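Local coordinates for succinoglycan biosynthesis protein (Bacillus cereus ATCC 14579, PDB 3B55), which binds a calcium ion and is probably an enzyme of the erythromycin esterase type, its natural substrate not established, at residues L149-W152 with I153-Y156; A286-E289 with N290-T294; K395-N399 with E400-I404. The protein carries 1 engineered substitution. All coordinates share one frame; numbering follows the deposited sequence.

Interaction 1: residues L149-W152 with I153-Y156; sequences LLDW and IRQY
Asp-151 and Arg-154 lie side by side and point the same way from the helix, their carboxylate and guanidinium planes 29° apart. One carboxylate oxygen does the work: OD1 of Asp-151 takes NH2 of Arg-154 at 2.7 Å through its syn lone pair, while NE of Arg-154 makes a weaker bond to the same oxygen at 2.9 Å. A bend in the arginine chain at chi3 (70°) brings the guanidinium back to the aspartate three residues earlier. OD1 lies tilted out of the guanidinium plane. NE also has a weak bond to Tyr-125. Trp-152 and Tyr-156 likewise run side by side, but their rings meet obliquely, planes 51° apart, with CZ2 of Trp-152 3.7 Å from CD2 of Tyr-156. CB of Tyr-156 sits over one face of the indole near its rim. Nearer the backbone, CG1 of Ile-153 touches CE3 of Trp-152 at 3.5 Å, and Tyr-156 N bonds Trp-152 O at 2.8 Å. Tyr-156 also stacks on His-162. The whole is typical of an amphipathic alpha-helix, packed through Leu-149 and Ile-153 on strand 109-112 and flanked by helices 88-104 and 116-128, with the Asp-Arg pair toward its more exposed side.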
ATOM      1  N   LEU A 149       3.790   6.425  13.424  1.00 14.27           N
ATOM      2  CA  LEU A 149       3.797   7.051  12.109  1.00 11.42           C
ATOM      3  C   LEU A 149       2.637   8.033  12.017  1.00 10.86           C
ATOM      4  O   LEU A 149       2.806   9.167  11.570  1.00 11.97           O
ATOM      5  CB  LEU A 149       3.649   5.996  11.012  1.00 13.34           C
ATOM      6  CG  LEU A 149       3.272   6.522   9.619  1.00 14.41           C
ATOM      7  CD1 LEU A 149       4.415   7.355   9.044  1.00 15.39           C
ATOM      8  CD2 LEU A 149       2.945   5.354   8.701  1.00 22.37           C
ATOM      9  N   LEU A 150       1.462   7.584  12.444  1.00  7.57           N
ATOM     10  CA  LEU A 150       0.267   8.413  12.414  1.00  7.32           C
ATOM     11  C   LEU A 150       0.409   9.592  13.368  1.00  7.73           C
ATOM     12  O   LEU A 150      -0.006  10.711  13.050  1.00  5.69           O
ATOM     13  CB  LEU A 150      -0.961   7.573  12.773  1.00  7.12           C
ATOM     14  CG  LEU A 150      -1.306   6.511  11.725  1.00  4.74           C
ATOM     15  CD1 LEU A 150      -2.367   5.570  12.255  1.00  3.84           C
ATOM     16  CD2 LEU A 150      -1.774   7.203  10.452  1.00  3.87           C
ATOM     17  N   ASP A 151       0.998   9.344  14.535  1.00  8.76           N
ATOM     18  CA  ASP A 151       1.190  10.412  15.503  1.00  9.34           C
ATOM     19  C   ASP A 151       2.161  11.445  14.945  1.00  9.54           C
ATOM     20  O   ASP A 151       1.970  12.641  15.140  1.00 11.64           O
ATOM     21  CB  ASP A 151       1.711   9.864  16.828  1.00 11.90           C
ATOM     22  CG  ASP A 151       1.899  10.954  17.862  1.00 19.49           C
ATOM     23  OD1 ASP A 151       1.033  11.850  17.929  1.00 25.41           O
ATOM     24  OD2 ASP A 151       2.899  10.916  18.609  1.00 31.39           O
ATOM     25  N   TRP A 152       3.205  10.997  14.252  1.00 10.50           N
ATOM     26  CA  TRP A 152       4.145  11.949  13.671  1.00  9.80           C
ATOM     27  C   TRP A 152       3.409  12.790  12.617  1.00 11.73           C
ATOM     28  O   TRP A 152       3.627  14.002  12.513  1.00 11.23           O
ATOM     29  CB  TRP A 152       5.328  11.238  13.009  1.00  9.79           C
ATOM     30  CG  TRP A 152       6.116  12.177  12.158  1.00 13.70           C
ATOM     31  CD1 TRP A 152       6.968  13.151  12.588  1.00 12.03           C
ATOM     32  CD2 TRP A 152       6.010  12.338  10.737  1.00 14.57           C
ATOM     33  NE1 TRP A 152       7.388  13.918  11.527  1.00 13.84           N
ATOM     34  CE2 TRP A 152       6.811  13.443  10.379  1.00 11.24           C
ATOM     35  CE3 TRP A 152       5.303  11.663   9.734  1.00 17.09           C
ATOM     36  CZ2 TRP A 152       6.936  13.888   9.055  1.00 14.83           C
ATOM     37  CZ3 TRP A 152       5.426  12.106   8.414  1.00 16.15           C
ATOM     38  CH2 TRP A 152       6.232  13.211   8.092  1.00 10.41           C
ATOM     39  N   ILE A 153       2.537  12.153  11.836  1.00 12.62           N
ATOM     40  CA  ILE A 153       1.803  12.887  10.815  1.00 12.96           C
ATOM     41  C   ILE A 153       0.852  13.895  11.456  1.00  9.88           C
ATOM     42  O   ILE A 153       0.668  14.992  10.935  1.00  6.93           O
ATOM     43  CB  ILE A 153       0.988  11.960   9.905  1.00 11.70           C
ATOM     44  CG1 ILE A 153       1.912  10.971   9.197  1.00 13.84           C
ATOM     45  CG2 ILE A 153       0.243  12.798   8.879  1.00  5.91           C
ATOM     46  CD1 ILE A 153       1.183  10.024   8.249  1.00 14.64           C
ATOM     47  N   ARG A 154       0.241  13.511  12.575  1.00 10.91           N
ATOM     48  CA  ARG A 154      -0.672  14.395  13.293  1.00 10.41           C
ATOM     49  C   ARG A 154       0.107  15.627  13.754  1.00 13.62           C
ATOM     50  O   ARG A 154      -0.370  16.759  13.641  1.00 14.85           O
ATOM     51  CB  ARG A 154      -1.250  13.682  14.517  1.00 10.45           C
ATOM     52  CG  ARG A 154      -2.027  14.598  15.461  1.00 12.23           C
ATOM     53  CD  ARG A 154      -2.412  13.873  16.747  1.00 16.70           C
ATOM     54  NE  ARG A 154      -1.259  13.606  17.603  1.00 20.55           N
ATOM     55  CZ  ARG A 154      -0.550  14.548  18.219  1.00 21.00           C
ATOM     56  NH1 ARG A 154      -0.870  15.827  18.076  1.00 18.37           N
ATOM     57  NH2 ARG A 154       0.468  14.214  18.993  1.00 20.32           N
ATOM     58  N   GLN A 155       1.310  15.394  14.272  1.00 13.21           N
ATOM     59  CA  GLN A 155       2.165  16.473  14.758  1.00 14.66           C
ATOM     60  C   GLN A 155       2.621  17.376  13.619  1.00 12.93           C
ATOM     61  O   GLN A 155       2.573  18.605  13.722  1.00 13.70           O
ATOM     62  CB  GLN A 155       3.388  15.895  15.480  1.00 13.24           C
ATOM     63  CG  GLN A 155       3.066  15.247  16.812  1.00 19.55           C
ATOM     64  CD  GLN A 155       4.304  14.717  17.516  1.00 27.55           C
ATOM     65  OE1 GLN A 155       4.436  13.512  17.749  1.00 32.58           O
ATOM     66  NE2 GLN A 155       5.219  15.617  17.854  1.00 30.88           N
ATOM     67  N   TYR A 156       3.071  16.762  12.533  1.00 10.99           N
ATOM     68  CA  TYR A 156       3.521  17.511  11.375  1.00 11.91           C
ATOM     69  C   TYR A 156       2.412  18.432  10.863  1.00 13.97           C
ATOM     70  O   TYR A 156       2.672  19.577  10.496  1.00 17.33           O
ATOM     71  CB  TYR A 156       3.954  16.542  10.269  1.00 11.23           C
ATOM     72  CG  TYR A 156       4.435  17.219   9.009  1.00 13.64           C
ATOM     73  CD1 TYR A 156       3.533  17.705   8.061  1.00 13.80           C
ATOM     74  CD2 TYR A 156       5.797  17.411   8.782  1.00 12.98           C
ATOM     75  CE1 TYR A 156       3.979  18.367   6.916  1.00 14.30           C
ATOM     76  CE2 TYR A 156       6.254  18.073   7.640  1.00 16.27           C
ATOM     77  CZ  TYR A 156       5.342  18.546   6.717  1.00 14.60           C
ATOM     78  OH  TYR A 156       5.799  19.194   5.592  1.00 23.44           O
TER

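Interaction 2: residues A286-E289 with N290-T294; sequences AMYE and NAKWT
Ala-286 O accepts the amide of Asn-290 at 2.9 Å, the first of four i to i+4 backbone bonds between 286-289 and 290-293 in helix 278-298. The Asn-290 side chain starts out beside its own backbone N (chi1 -67°), on the side of Ala-286 O. The next residue, selenomethionine Met-287, meets the second segment through its backbone, its O receiving Ala-291 N; its CB is directed away from 290-294, and the side chain touches Met-171 and Asp-172 of strand 167-172 and comes within about 4 Å of the side chain of Glu-113, a calcium ligand. Tyr-288 carries the main side-chain contact. It and Lys-292 extend side by side in the same direction, and the lysine, bent at chi3 (92°), lays CD 3.9 Å from CZ of Tyr-288, oblique to the ring. NZ of Lys-292 then reaches OH of Tyr-288 in a weak hydrogen bond of 3.3 Å. Lys-292 also makes a cation-pi contact with Tyr-331 of helix 324-332. Glu-289 offers its O to Trp-293 N at 2.8 Å, while its OE1 bonds Gln-264 on helix 250-268. At the following residue, Asn-290 O accepts two donors, Thr-294 OG1 at 2.9 Å and Thr-294 N at 3.3 Å, so the threonine hydroxyl shares the carbonyl with the helical amide. The set is characteristic of a buried alpha-helix whose sides pack on helices and strands at once, with one residue reaching the surroundings of the calcium site.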
ATOM      1  N   ALA A 286      -8.515  -2.032  -8.428  1.00  9.30           N
ATOM      2  CA  ALA A 286      -9.136  -1.062  -7.532  1.00  9.37           C
ATOM      3  C   ALA A 286      -8.099  -0.301  -6.694  1.00  8.66           C
ATOM      4  O   ALA A 286      -8.169   0.922  -6.589  1.00 10.33           O
ATOM      5  CB  ALA A 286     -10.136  -1.771  -6.607  1.00  7.99           C
HETATM    6  N   MSE A 287      -7.157  -1.017  -6.082  1.00  5.73           N
HETATM    7  CA  MSE A 287      -6.128  -0.363  -5.269  1.00 10.77           C
HETATM    8  C   MSE A 287      -5.349   0.622  -6.130  1.00  6.97           C
HETATM    9  O   MSE A 287      -4.988   1.712  -5.680  1.00  7.78           O
HETATM   10  CB  MSE A 287      -5.156  -1.389  -4.668  1.00  7.49           C
HETATM   11  CG  MSE A 287      -5.805  -2.405  -3.732  1.00 17.43           C
HETATM   12 SE   MSE A 287      -4.708  -2.837  -2.173  1.00 35.42          SE
HETATM   13  CE  MSE A 287      -3.396  -3.971  -3.022  1.00 16.18           C
ATOM     14  N   TYR A 288      -5.091   0.216  -7.369  1.00  6.80           N
ATOM     15  CA  TYR A 288      -4.370   1.029  -8.348  1.00  5.65           C
ATOM     16  C   TYR A 288      -5.153   2.302  -8.617  1.00  5.68           C
ATOM     17  O   TYR A 288      -4.593   3.401  -8.594  1.00  6.14           O
ATOM     18  CB  TYR A 288      -4.218   0.244  -9.662  1.00  8.64           C
ATOM     19  CG  TYR A 288      -4.177   1.094 -10.916  1.00 10.02           C
ATOM     20  CD1 TYR A 288      -3.135   1.994 -11.144  1.00 12.93           C
ATOM     21  CD2 TYR A 288      -5.171   0.981 -11.890  1.00 13.49           C
ATOM     22  CE1 TYR A 288      -3.082   2.760 -12.309  1.00  5.94           C
ATOM     23  CE2 TYR A 288      -5.125   1.742 -13.067  1.00  8.94           C
ATOM     24  CZ  TYR A 288      -4.078   2.629 -13.269  1.00 12.77           C
ATOM     25  OH  TYR A 288      -4.015   3.387 -14.421  1.00 11.22           O
ATOM     26  N   GLU A 289      -6.451   2.134  -8.872  1.00  6.11           N
ATOM     27  CA  GLU A 289      -7.346   3.250  -9.171  1.00 13.05           C
ATOM     28  C   GLU A 289      -7.423   4.237  -8.018  1.00 10.18           C
ATOM     29  O   GLU A 289      -7.461   5.447  -8.231  1.00 13.68           O
ATOM     30  CB  GLU A 289      -8.762   2.744  -9.496  1.00 11.16           C
ATOM     31  CG  GLU A 289      -8.860   1.882 -10.747  1.00 15.95           C
ATOM     32  CD  GLU A 289     -10.303   1.579 -11.145  1.00 20.42           C
ATOM     33  OE1 GLU A 289     -11.204   1.702 -10.281  1.00 20.64           O
ATOM     34  OE2 GLU A 289     -10.532   1.198 -12.317  1.00 23.70           O
ATOM     35  N   ASN A 290      -7.440   3.715  -6.797  1.00  7.25           N
ATOM     36  CA  ASN A 290      -7.523   4.566  -5.620  1.00  9.58           C
ATOM     37  C   ASN A 290      -6.230   5.332  -5.397  1.00  6.86           C
ATOM     38  O   ASN A 290      -6.255   6.475  -4.952  1.00  5.02           O
ATOM     39  CB  ASN A 290      -7.884   3.721  -4.396  1.00  7.17           C
ATOM     40  CG  ASN A 290      -9.289   3.150  -4.497  1.00  9.47           C
ATOM     41  OD1 ASN A 290      -9.637   2.166  -3.830  1.00 11.22           O
ATOM     42  ND2 ASN A 290     -10.110   3.773  -5.337  1.00  3.85           N
ATOM     43  N   ALA A 291      -5.103   4.701  -5.719  1.00  8.76           N
ATOM     44  CA  ALA A 291      -3.804   5.342  -5.574  1.00  5.76           C
ATOM     45  C   ALA A 291      -3.651   6.376  -6.693  1.00  8.15           C
ATOM     46  O   ALA A 291      -3.061   7.440  -6.493  1.00  9.57           O
ATOM     47  CB  ALA A 291      -2.703   4.308  -5.666  1.00  3.86           C
ATOM     48  N   LYS A 292      -4.185   6.060  -7.870  1.00  8.97           N
ATOM     49  CA  LYS A 292      -4.111   6.980  -9.005  1.00 10.72           C
ATOM     50  C   LYS A 292      -5.009   8.185  -8.748  1.00 11.56           C
ATOM     51  O   LYS A 292      -4.615   9.327  -8.990  1.00 14.18           O
ATOM     52  CB  LYS A 292      -4.542   6.289 -10.303  1.00 13.46           C
ATOM     53  CG  LYS A 292      -4.493   7.225 -11.496  1.00 18.85           C
ATOM     54  CD  LYS A 292      -4.533   6.493 -12.827  1.00 18.59           C
ATOM     55  CE  LYS A 292      -5.946   6.342 -13.345  1.00 33.30           C
ATOM     56  NZ  LYS A 292      -5.928   6.040 -14.807  1.00 44.71           N
ATOM     57  N   TRP A 293      -6.215   7.928  -8.256  1.00  8.99           N
ATOM     58  CA  TRP A 293      -7.149   9.009  -7.951  1.00  8.87           C
ATOM     59  C   TRP A 293      -6.504  10.033  -6.986  1.00  8.42           C
ATOM     60  O   TRP A 293      -6.648  11.244  -7.160  1.00 10.40           O
ATOM     61  CB  TRP A 293      -8.418   8.431  -7.318  1.00  8.76           C
ATOM     62  CG  TRP A 293      -9.411   9.476  -6.953  1.00 10.58           C
ATOM     63  CD1 TRP A 293     -10.412   9.967  -7.740  1.00 14.89           C
ATOM     64  CD2 TRP A 293      -9.438  10.242  -5.744  1.00  8.50           C
ATOM     65  NE1 TRP A 293     -11.056  10.997  -7.098  1.00 15.32           N
ATOM     66  CE2 TRP A 293     -10.477  11.188  -5.872  1.00  9.61           C
ATOM     67  CE3 TRP A 293      -8.679  10.222  -4.567  1.00  8.29           C
ATOM     68  CZ2 TRP A 293     -10.779  12.113  -4.862  1.00 10.42           C
ATOM     69  CZ3 TRP A 293      -8.979  11.144  -3.559  1.00 13.13           C
ATOM     70  CH2 TRP A 293     -10.020  12.077  -3.717  1.00 10.13           C
ATOM     71  N   THR A 294      -5.790   9.539  -5.977  1.00  8.71           N
ATOM     72  CA  THR A 294      -5.138  10.399  -4.991  1.00  6.29           C
ATOM     73  C   THR A 294      -4.113  11.336  -5.630  1.00  7.98           C
ATOM     74  O   THR A 294      -4.149  12.541  -5.423  1.00  9.92           O
ATOM     75  CB  THR A 294      -4.431   9.556  -3.913  1.00  6.76           C
ATOM     76  OG1 THR A 294      -5.383   8.688  -3.290  1.00  4.98           O
ATOM     77  CG2 THR A 294      -3.810  10.462  -2.848  1.00  6.97           C
TER

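Interaction 3: residues K395-N399 with E400-I404; sequences KTWLN and EQHPI
OE1 of Glu-400 is held from two sides of the fold: the hydroxyl of Tyr-37 is its stronger partner, and NE2 of His-402 adds a weak bond at 3.4 Å. The glutamate meets Thr-396 across the turn. Extended beyond CG, it lays CG 3.4 Å from Thr-396 O and crosses the threonine obliquely, OE2 touching CG2 of Thr-396 at 3.4 Å. Its backbone amide bonds Trp-397 O at 3.3 Å, an i to i+3 bond where the helix gives way to loop. The N-H is fairly straight, 160°, but it comes from above the carbonyl plane and not along a lone pair. His-402, CG beside its backbone N (chi1 -65°), brings its ring against the indole: NE1 of Trp-397 lies over one imidazole face, offset toward the rim, and NE2 of His-402 comes 3.3 Å from CD1 of Trp-397. The rings are oblique, their planes 32° apart. The turn thus joins the end of helix 392-398 to strand 402-405, which pairs antiparallel with strand 418-421; Tyr-371 of helix 371-376 meets both the Trp-397 and His-402 rings, and Leu-398 packs on Leu-423 of helix 423-426.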
ATOM      1  N   LYS A 395      24.261  -5.760 -13.301  1.00 23.50           N
ATOM      2  CA  LYS A 395      23.126  -5.266 -14.057  1.00 21.96           C
ATOM      3  C   LYS A 395      22.376  -6.436 -14.678  1.00 20.98           C
ATOM      4  O   LYS A 395      21.150  -6.504 -14.618  1.00 20.70           O
ATOM      5  CB  LYS A 395      23.614  -4.313 -15.145  1.00 24.69           C
ATOM      6  CG  LYS A 395      22.518  -3.699 -15.991  1.00 32.33           C
ATOM      7  CD  LYS A 395      23.101  -2.665 -16.944  1.00 36.25           C
ATOM      8  CE  LYS A 395      22.026  -2.016 -17.802  1.00 44.09           C
ATOM      9  NZ  LYS A 395      22.561  -0.860 -18.575  1.00 46.79           N
ATOM     10  N   THR A 396      23.126  -7.359 -15.269  1.00 21.61           N
ATOM     11  CA  THR A 396      22.558  -8.543 -15.918  1.00 20.36           C
ATOM     12  C   THR A 396      21.874  -9.441 -14.898  1.00 15.90           C
ATOM     13  O   THR A 396      20.780  -9.941 -15.126  1.00 16.92           O
ATOM     14  CB  THR A 396      23.661  -9.368 -16.616  1.00 23.74           C
ATOM     15  OG1 THR A 396      24.376  -8.531 -17.536  1.00 22.58           O
ATOM     16  CG2 THR A 396      23.052 -10.549 -17.367  1.00 22.02           C
ATOM     17  N   TRP A 397      22.548  -9.650 -13.776  1.00 15.51           N
ATOM     18  CA  TRP A 397      22.035 -10.482 -12.693  1.00 16.32           C
ATOM     19  C   TRP A 397      20.726  -9.910 -12.131  1.00 17.67           C
ATOM     20  O   TRP A 397      19.817 -10.659 -11.786  1.00 18.67           O
ATOM     21  CB  TRP A 397      23.106 -10.572 -11.605  1.00 14.49           C
ATOM     22  CG  TRP A 397      22.637 -11.080 -10.286  1.00 11.78           C
ATOM     23  CD1 TRP A 397      22.391 -12.379  -9.940  1.00  7.85           C
ATOM     24  CD2 TRP A 397      22.392 -10.297  -9.118  1.00  8.60           C
ATOM     25  NE1 TRP A 397      22.011 -12.452  -8.625  1.00  9.83           N
ATOM     26  CE2 TRP A 397      21.996 -11.185  -8.096  1.00 10.12           C
ATOM     27  CE3 TRP A 397      22.452  -8.925  -8.836  1.00 12.50           C
ATOM     28  CZ2 TRP A 397      21.680 -10.750  -6.805  1.00 14.74           C
ATOM     29  CZ3 TRP A 397      22.137  -8.488  -7.554  1.00 13.33           C
ATOM     30  CH2 TRP A 397      21.748  -9.401  -6.555  1.00 16.30           C
ATOM     31  N   LEU A 398      20.637  -8.582 -12.049  1.00 16.16           N
ATOM     32  CA  LEU A 398      19.438  -7.928 -11.540  1.00 14.26           C
ATOM     33  C   LEU A 398      18.253  -8.075 -12.497  1.00 17.23           C
ATOM     34  O   LEU A 398      17.096  -7.906 -12.098  1.00 17.13           O
ATOM     35  CB  LEU A 398      19.692  -6.438 -11.288  1.00 13.24           C
ATOM     36  CG  LEU A 398      20.443  -6.029 -10.020  1.00 20.03           C
ATOM     37  CD1 LEU A 398      20.662  -4.525 -10.018  1.00 19.96           C
ATOM     38  CD2 LEU A 398      19.646  -6.449  -8.792  1.00 19.25           C
ATOM     39  N   ASN A 399      18.534  -8.380 -13.760  1.00 19.25           N
ATOM     40  CA  ASN A 399      17.465  -8.538 -14.740  1.00 22.06           C
ATOM     41  C   ASN A 399      17.089  -9.983 -15.010  1.00 21.25           C
ATOM     42  O   ASN A 399      16.359 -10.282 -15.950  1.00 23.68           O
ATOM     43  CB  ASN A 399      17.827  -7.834 -16.052  1.00 24.97           C
ATOM     44  CG  ASN A 399      17.438  -6.369 -16.046  1.00 34.24           C
ATOM     45  OD1 ASN A 399      18.056  -5.545 -15.362  1.00 39.94           O
ATOM     46  ND2 ASN A 399      16.393  -6.036 -16.803  1.00 31.33           N
ATOM     47  N   GLU A 400      17.595 -10.878 -14.177  1.00 21.26           N
ATOM     48  CA  GLU A 400      17.292 -12.290 -14.306  1.00 20.47           C
ATOM     49  C   GLU A 400      16.428 -12.697 -13.123  1.00 20.15           C
ATOM     50  O   GLU A 400      16.453 -12.044 -12.080  1.00 20.54           O
ATOM     51  CB  GLU A 400      18.579 -13.106 -14.312  1.00 20.03           C
ATOM     52  CG  GLU A 400      19.373 -13.007 -15.596  1.00 27.29           C
ATOM     53  CD  GLU A 400      20.752 -13.607 -15.457  1.00 33.88           C
ATOM     54  OE1 GLU A 400      21.034 -14.196 -14.390  1.00 24.75           O
ATOM     55  OE2 GLU A 400      21.551 -13.495 -16.411  1.00 37.90           O
ATOM     56  N   GLN A 401      15.659 -13.767 -13.290  1.00 19.48           N
ATOM     57  CA  GLN A 401      14.796 -14.260 -12.226  1.00 17.24           C
ATOM     58  C   GLN A 401      15.584 -15.036 -11.171  1.00 16.62           C
ATOM     59  O   GLN A 401      16.282 -15.991 -11.491  1.00 13.76           O
ATOM     60  CB  GLN A 401      13.715 -15.163 -12.812  1.00 18.77           C
ATOM     61  CG  GLN A 401      12.619 -14.427 -13.561  1.00 28.48           C
ATOM     62  CD  GLN A 401      11.259 -14.648 -12.932  1.00 38.95           C
ATOM     63  OE1 GLN A 401      10.670 -13.732 -12.359  1.00 45.76           O
ATOM     64  NE2 GLN A 401      10.758 -15.874 -13.026  1.00 41.57           N
ATOM     65  N   HIS A 402      15.456 -14.617  -9.914  1.00 12.86           N
ATOM     66  CA  HIS A 402      16.138 -15.267  -8.800  1.00 13.36           C
ATOM     67  C   HIS A 402      15.182 -15.311  -7.610  1.00 12.98           C
ATOM     68  O   HIS A 402      14.270 -14.502  -7.506  1.00 13.47           O
ATOM     69  CB  HIS A 402      17.417 -14.506  -8.433  1.00 14.24           C
ATOM     70  CG  HIS A 402      18.453 -14.516  -9.513  1.00 14.77           C
ATOM     71  ND1 HIS A 402      19.144 -15.654  -9.869  1.00 16.87           N
ATOM     72  CD2 HIS A 402      18.886 -13.537 -10.344  1.00 13.50           C
ATOM     73  CE1 HIS A 402      19.954 -15.378 -10.876  1.00 17.91           C
ATOM     74  NE2 HIS A 402      19.815 -14.099 -11.183  1.00 13.88           N
ATOM     75  N   PRO A 403      15.373 -16.272  -6.700  1.00 15.08           N
ATOM     76  CA  PRO A 403      14.513 -16.417  -5.523  1.00 14.85           C
ATOM     77  C   PRO A 403      14.619 -15.259  -4.538  1.00 15.46           C
ATOM     78  O   PRO A 403      15.693 -14.677  -4.344  1.00 18.27           O
ATOM     79  CB  PRO A 403      14.996 -17.722  -4.903  1.00 13.06           C
ATOM     80  CG  PRO A 403      15.567 -18.480  -6.083  1.00 16.19           C
ATOM     81  CD  PRO A 403      16.319 -17.397  -6.792  1.00 16.26           C
ATOM     82  N   ILE A 404      13.497 -14.930  -3.917  1.00 14.05           N
ATOM     83  CA  ILE A 404      13.462 -13.866  -2.930  1.00 13.50           C
ATOM     84  C   ILE A 404      12.365 -14.159  -1.935  1.00 11.19           C
ATOM     85  O   ILE A 404      11.318 -14.699  -2.290  1.00 10.55           O
ATOM     86  CB  ILE A 404      13.183 -12.486  -3.555  1.00 12.89           C
ATOM     87  CG1 ILE A 404      13.318 -11.400  -2.473  1.00 12.92           C
ATOM     88  CG2 ILE A 404      11.776 -12.461  -4.160  1.00 11.87           C
ATOM     89  CD1 ILE A 404      13.401  -9.969  -3.001  1.00 11.02           C
TER

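Overall arrangement
Along the chain the three contacts follow in series, all in the part that resembles erythromycin esterases, and they lie well apart. Interactions 1 and 2 lie within helices 144-158 and 278-298, with centres about 23 Å apart, and both helices flank the mixed eight-stranded sheet: the first packs on strand 109-112, the second on strands 167-172 and 301-306. Interaction 3 is more remote, its centre about 29 Å from that of interaction 2 and about 38 Å from that of interaction 1, at a helix-to-strand turn leading into the small two-stranded sheet 402-405/418-421. Interaction 2 approaches the calcium most closely, about 7 Å from the Met-287 side chain; Leu-149 of interaction 1 is about 11 Å from the side chains of His-85 and Glu-113.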